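Local coordinates for protein putative polyketide synthase (Brevibacillus brevis, PDB 5HU7) that probably dehydrates beta-hydroxyacyl intermediates during polyketide assembly, as the dehydratase domain of a trans-AT polyketide synthase, at residues Leu88-Asp92 against Asp93-Val97; Pro196-Met200 against Glu201-Gln205. All blocks are in the same frame, centred on the assembly; numbering follows the deposited sequence.

Contact 1: residues Leu88-Asp92 against Asp93-Val97; sequences LLVGD and DLVQV
Leu88 and Val97 reach toward each other tip to tip, CD2 of the leucine lying 3.5 Å from CG2 of the valine and a little farther from its CG1. Leu88 holds CG anti to its own N (chi1 169°), which sets CD2 squarely over Val97 CG2, with CD1 off to one side. One step nearer the turn, Val90 and Val95 cross at about a right angle, with Val90 CG1 3.8 Å from Val95 CG2. The other methyl of Val95, CG1, rests 3.6 Å from Leu89 O. No hydrogen bond joins the two arms, held mainly by van der Waals packing of aliphatic side chains. At the exposed end Asp92 and Asp93 point the same way, side by side, their carboxylate planes 34° apart; Asp92 OD1 and Asp93 OD2, 3.3 Å apart, probably repel each other. With phi at 90°, Gly91 has a conformation that a CB would make strained, crowding the carbonyl oxygen of Val90. Each arm pairs elsewhere: Leu88 and Val90 bond through their backbones to Phe50 and Arg48, while Val95 and Val97 bond to Phe32 and Ser30. The turn links strand 89-90, paired with 48-49, to strand 95-105, which lies between 26-32 and 108-115.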
ATOM      1  N   LEU A  88       2.854 -11.372  20.329  1.00 60.46           N
ATOM      2  CA  LEU A  88       3.514 -11.704  19.080  1.00 61.08           C
ATOM      3  C   LEU A  88       4.970 -12.022  19.448  1.00 66.62           C
ATOM      4  O   LEU A  88       5.621 -11.254  20.176  1.00 62.04           O
ATOM      5  CB  LEU A  88       3.439 -10.504  18.107  1.00 60.00           C
ATOM      6  CG  LEU A  88       4.290 -10.544  16.839  1.00 65.15           C
ATOM      7  CD1 LEU A  88       3.931 -11.723  15.944  1.00 64.34           C
ATOM      8  CD2 LEU A  88       4.155  -9.247  16.079  1.00 67.51           C
ATOM      9  N   LEU A  89       5.454 -13.175  18.982  1.00 68.12           N
ATOM     10  CA  LEU A  89       6.812 -13.613  19.219  1.00 71.07           C
ATOM     11  C   LEU A  89       7.603 -13.385  17.957  1.00 72.32           C
ATOM     12  O   LEU A  89       7.156 -13.745  16.891  1.00 71.22           O
ATOM     13  CB  LEU A  89       6.873 -15.101  19.597  1.00 74.13           C
ATOM     14  CG  LEU A  89       6.220 -15.503  20.919  1.00 79.58           C
ATOM     15  CD1 LEU A  89       6.550 -16.936  21.252  1.00 81.07           C
ATOM     16  CD2 LEU A  89       6.683 -14.641  22.043  1.00 81.03           C
ATOM     17  N   VAL A  90       8.781 -12.792  18.092  1.00 68.09           N
ATOM     18  CA  VAL A  90       9.661 -12.497  16.970  1.00 69.33           C
ATOM     19  C   VAL A  90      11.076 -12.993  17.279  1.00 73.34           C
ATOM     20  O   VAL A  90      11.383 -13.283  18.427  1.00 70.22           O
ATOM     21  CB  VAL A  90       9.653 -10.989  16.648  1.00 72.58           C
ATOM     22  CG1 VAL A  90       8.227 -10.503  16.374  1.00 72.72           C
ATOM     23  CG2 VAL A  90      10.314 -10.180  17.770  1.00 71.38           C
ATOM     24  N   GLY A  91      11.905 -13.090  16.245  1.00 73.22           N
ATOM     25  CA  GLY A  91      13.300 -13.492  16.360  1.00 75.63           C
ATOM     26  C   GLY A  91      13.578 -14.970  16.239  1.00 82.68           C
ATOM     27  O   GLY A  91      14.739 -15.333  16.196  1.00 83.88           O
ATOM     28  N   ASP A  92      12.545 -15.828  16.169  1.00 84.71           N
ATOM     29  CA  ASP A  92      12.677 -17.283  16.015  1.00 89.75           C
ATOM     30  C   ASP A  92      12.557 -17.567  14.507  1.00100.39           C
ATOM     31  O   ASP A  92      13.516 -18.004  13.888  1.00104.29           O
ATOM     32  CB  ASP A  92      11.570 -17.999  16.826  1.00 92.29           C
ATOM     33  CG  ASP A  92      11.558 -19.528  16.895  1.00120.18           C
ATOM     34  OD1 ASP A  92      11.795 -20.179  15.866  1.00126.79           O
ATOM     35  OD2 ASP A  92      11.160 -20.062  17.931  1.00128.16           O
ATOM     36  N   ASP A  93      11.403 -17.265  13.922  1.00 97.90           N
ATOM     37  CA  ASP A  93      11.114 -17.437  12.506  1.00 99.65           C
ATOM     38  C   ASP A  93      10.683 -16.095  11.931  1.00 97.26           C
ATOM     39  O   ASP A  93      10.443 -15.142  12.681  1.00 95.80           O
ATOM     40  CB  ASP A  93       9.994 -18.487  12.302  1.00104.14           C
ATOM     41  CG  ASP A  93      10.459 -19.932  12.451  1.00130.34           C
ATOM     42  OD1 ASP A  93      11.384 -20.342  11.705  1.00135.91           O
ATOM     43  OD2 ASP A  93       9.858 -20.670  13.272  1.00138.41           O
ATOM     44  N   LEU A  94      10.629 -16.014  10.607  1.00 91.72           N
ATOM     45  CA  LEU A  94      10.220 -14.803   9.912  1.00 90.09           C
ATOM     46  C   LEU A  94       8.719 -14.629  10.119  1.00 88.99           C
ATOM     47  O   LEU A  94       7.956 -15.539   9.822  1.00 89.93           O
ATOM     48  CB  LEU A  94      10.538 -14.905   8.416  1.00 92.69           C
ATOM     49  CG  LEU A  94      10.468 -13.581   7.655  1.00 98.51           C
ATOM     50  CD1 LEU A  94      11.740 -12.778   7.842  1.00 99.11           C
ATOM     51  CD2 LEU A  94      10.213 -13.811   6.168  1.00104.55           C
ATOM     52  N   VAL A  95       8.296 -13.514  10.684  1.00 80.91           N
ATOM     53  CA  VAL A  95       6.859 -13.320  10.942  1.00 78.62           C
ATOM     54  C   VAL A  95       6.244 -12.272  10.021  1.00 74.12           C
ATOM     55  O   VAL A  95       6.799 -11.197   9.858  1.00 71.27           O
ATOM     56  CB  VAL A  95       6.547 -12.991  12.431  1.00 81.91           C
ATOM     57  CG1 VAL A  95       6.831 -14.184  13.338  1.00 83.08           C
ATOM     58  CG2 VAL A  95       7.301 -11.772  12.931  1.00 81.01           C
ATOM     59  N   GLN A  96       5.098 -12.582   9.448  1.00 70.02           N
ATOM     60  CA  GLN A  96       4.333 -11.645   8.636  1.00 70.21           C
ATOM     61  C   GLN A  96       3.194 -11.128   9.541  1.00 71.42           C
ATOM     62  O   GLN A  96       2.319 -11.893   9.913  1.00 70.87           O
ATOM     63  CB  GLN A  96       3.786 -12.295   7.363  1.00 72.24           C
ATOM     64  CG  GLN A  96       3.381 -11.250   6.320  1.00 91.59           C
ATOM     65  CD  GLN A  96       2.607 -11.804   5.149  1.00117.47           C
ATOM     66  OE1 GLN A  96       1.996 -12.881   5.206  1.00110.15           O
ATOM     67  NE2 GLN A  96       2.551 -11.032   4.073  1.00115.21           N
ATOM     68  N   VAL A  97       3.251  -9.855   9.928  1.00 65.17           N
ATOM     69  CA  VAL A  97       2.279  -9.230  10.820  1.00 62.55           C
ATOM     70  C   VAL A  97       1.417  -8.283  10.033  1.00 63.78           C
ATOM     71  O   VAL A  97       1.938  -7.480   9.267  1.00 63.05           O
ATOM     72  CB  VAL A  97       2.994  -8.456  11.948  1.00 64.85           C
ATOM     73  CG1 VAL A  97       1.994  -7.974  12.991  1.00 63.81           C
ATOM     74  CG2 VAL A  97       4.072  -9.294  12.595  1.00 65.01           C
TER

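Contact 2: residues Pro196-Met200 against Glu201-Gln205; sequences PSITM and ETAEQ
Ile198 and Thr202 cross at about a right angle, CG2 of the isoleucine lying 3.1 Å from the threonine hydroxyl oxygen OG1. Ile198 CG2 stands anti to the backbone N, and from there it also meets Ala203 CB at 3.8 Å, so one branch packs against two successive residues of the helical turn. Thr202 turns its hydroxyl back toward the N-cap residue: with chi1 at 64°, OG1 sits between its own N and carbonyl carbon and donates to Thr199 O at 2.9 Å. That donor is tilted 32° from the carbonyl plane. Thr199 O also receives Ala203 N at 2.7 Å, nearly in line with the C=O bond, so two donors grip it from different directions. Thr202 CG2 faces Thr199 CB more loosely, at 4.1 Å. A valine in place of Thr202 would probably leave Thr199 O with its bond from Ala203 N but without the hydroxyl's second grip, making the start of the helix less firmly held. Next along, Glu204 N gives Met200 O a weak bond, bent to 126° at the hydrogen. Outside the turn, Ile198 also touches His209 and Pro210. Thr199 occupies the N-cap position but makes no side-chain capping bond; the backbone bond from Ala203 N to its carbonyl is the i to i+4 link typical of a first alpha-helical turn.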
ATOM      1  N   PRO A 196      18.481   7.126  23.148  1.00 97.54           N
ATOM      2  CA  PRO A 196      19.551   6.994  22.147  1.00100.99           C
ATOM      3  C   PRO A 196      19.271   7.724  20.839  1.00108.56           C
ATOM      4  O   PRO A 196      18.124   7.966  20.490  1.00105.90           O
ATOM      5  CB  PRO A 196      19.671   5.483  21.939  1.00101.65           C
ATOM      6  CG  PRO A 196      19.048   4.871  23.125  1.00103.05           C
ATOM      7  CD  PRO A 196      17.984   5.803  23.577  1.00 96.85           C
ATOM      8  N   SER A 197      20.342   8.093  20.137  1.00112.29           N
ATOM      9  CA  SER A 197      20.267   8.815  18.870  1.00115.06           C
ATOM     10  C   SER A 197      19.611   7.961  17.781  1.00119.78           C
ATOM     11  O   SER A 197      19.956   6.790  17.610  1.00118.73           O
ATOM     12  CB  SER A 197      21.665   9.247  18.422  1.00121.99           C
ATOM     13  OG  SER A 197      22.547   8.140  18.326  1.00131.81           O
ATOM     14  N   ILE A 198      18.638   8.549  17.086  1.00118.11           N
ATOM     15  CA  ILE A 198      17.912   7.930  15.983  1.00118.88           C
ATOM     16  C   ILE A 198      18.017   8.927  14.827  1.00126.88           C
ATOM     17  O   ILE A 198      17.914  10.138  15.057  1.00128.51           O
ATOM     18  CB  ILE A 198      16.437   7.631  16.408  1.00119.35           C
ATOM     19  CG1 ILE A 198      16.386   6.587  17.548  1.00118.10           C
ATOM     20  CG2 ILE A 198      15.561   7.176  15.240  1.00120.40           C
ATOM     21  CD1 ILE A 198      16.890   5.177  17.264  1.00124.19           C
ATOM     22  N   THR A 199      18.255   8.429  13.597  1.00124.15           N
ATOM     23  CA  THR A 199      18.407   9.277  12.410  1.00126.84           C
ATOM     24  C   THR A 199      17.198  10.215  12.229  1.00129.76           C
ATOM     25  O   THR A 199      16.080   9.840  12.568  1.00126.00           O
ATOM     26  CB  THR A 199      18.707   8.395  11.183  1.00135.41           C
ATOM     27  OG1 THR A 199      19.937   7.706  11.414  1.00135.14           O
ATOM     28  CG2 THR A 199      18.798   9.185   9.889  1.00138.58           C
ATOM     29  N   MET A 200      17.451  11.456  11.766  1.00129.51           N
ATOM     30  CA  MET A 200      16.418  12.484  11.553  1.00129.37           C
ATOM     31  C   MET A 200      15.302  11.958  10.644  1.00129.89           C
ATOM     32  O   MET A 200      14.131  12.154  10.956  1.00126.50           O
ATOM     33  CB  MET A 200      17.044  13.751  10.927  1.00136.53           C
ATOM     34  CG  MET A 200      16.170  15.004  11.029  1.00141.26           C
ATOM     35  SD  MET A 200      16.467  16.216   9.689  1.00151.19           S
ATOM     36  CE  MET A 200      18.236  16.480   9.846  1.00151.59           C
ATOM     37  N   GLU A 201      15.671  11.299   9.527  1.00127.40           N
ATOM     38  CA  GLU A 201      14.714  10.735   8.568  1.00126.20           C
ATOM     39  C   GLU A 201      13.899   9.566   9.157  1.00123.19           C
ATOM     40  O   GLU A 201      12.715   9.447   8.845  1.00119.81           O
ATOM     41  CB  GLU A 201      15.441  10.319   7.262  1.00130.96           C
ATOM     42  CG  GLU A 201      14.550   9.726   6.171  1.00144.86           C
ATOM     43  CD  GLU A 201      13.322  10.534   5.792  1.00167.82           C
ATOM     44  OE1 GLU A 201      13.495  11.658   5.267  1.00166.59           O
ATOM     45  OE2 GLU A 201      12.191  10.030   5.989  1.00154.49           O
ATOM     46  N   THR A 202      14.520   8.723  10.007  1.00117.81           N
ATOM     47  CA  THR A 202      13.815   7.602  10.647  1.00114.25           C
ATOM     48  C   THR A 202      12.934   8.139  11.783  1.00113.36           C
ATOM     49  O   THR A 202      11.743   7.840  11.810  1.00110.13           O
ATOM     50  CB  THR A 202      14.797   6.507  11.099  1.00128.50           C
ATOM     51  OG1 THR A 202      15.663   7.033  12.101  1.00133.99           O
ATOM     52  CG2 THR A 202      15.634   5.956   9.945  1.00130.79           C
ATOM     53  N   ALA A 203      13.499   9.002  12.665  1.00109.26           N
ATOM     54  CA  ALA A 203      12.760   9.655  13.757  1.00106.70           C
ATOM     55  C   ALA A 203      11.601  10.538  13.247  1.00109.83           C
ATOM     56  O   ALA A 203      10.680  10.824  14.017  1.00106.59           O
ATOM     57  CB  ALA A 203      13.695  10.485  14.622  1.00108.63           C
ATOM     58  N   GLU A 204      11.650  10.971  11.966  1.00109.68           N
ATOM     59  CA  GLU A 204      10.583  11.736  11.315  1.00110.15           C
ATOM     60  C   GLU A 204       9.313  10.892  11.156  1.00109.52           C
ATOM     61  O   GLU A 204       8.237  11.467  11.231  1.00109.41           O
ATOM     62  CB  GLU A 204      11.034  12.261   9.934  1.00115.80           C
ATOM     63  CG  GLU A 204      10.031  13.176   9.237  1.00131.35           C
ATOM     64  CD  GLU A 204       9.190  12.540   8.146  1.00146.95           C
ATOM     65  OE1 GLU A 204       9.771  11.939   7.213  1.00144.39           O
ATOM     66  OE2 GLU A 204       7.949  12.695   8.191  1.00133.87           O
ATOM     67  N   GLN A 205       9.415   9.549  10.933  1.00101.95           N
ATOM     68  CA  GLN A 205       8.226   8.682  10.801  1.00 97.94           C
ATOM     69  C   GLN A 205       7.668   8.217  12.163  1.00 92.53           C
ATOM     70  O   GLN A 205       6.483   7.915  12.264  1.00 90.36           O
ATOM     71  CB  GLN A 205       8.545   7.467   9.909  1.00100.34           C
ATOM     72  CG  GLN A 205       8.715   7.838   8.436  1.00117.19           C
ATOM     73  CD  GLN A 205       9.369   6.740   7.632  1.00141.39           C
ATOM     74  OE1 GLN A 205      10.423   6.214   8.000  1.00134.10           O
ATOM     75  NE2 GLN A 205       8.814   6.422   6.470  1.00142.47           N
TER

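Contact 1 comes first along the chain and contact 2 about a hundred residues later; their centres lie 24 Å apart, their nearest atoms about 16 Å, and they do not touch. They belong to different halves of the chain, each related to the hotdog fold, consistent with the double-hotdog architecture of polyketide synthase dehydratases. Residues 88-97 join strand 89-90 to strand 95-105 in the first half. Residues 196-205 follow strand 188-193 in the second half and form short helix 200-203, ahead of long helix 212-227. Both are therefore connecting elements: one reverses the chain between strands, the other carries it from a strand toward a helix.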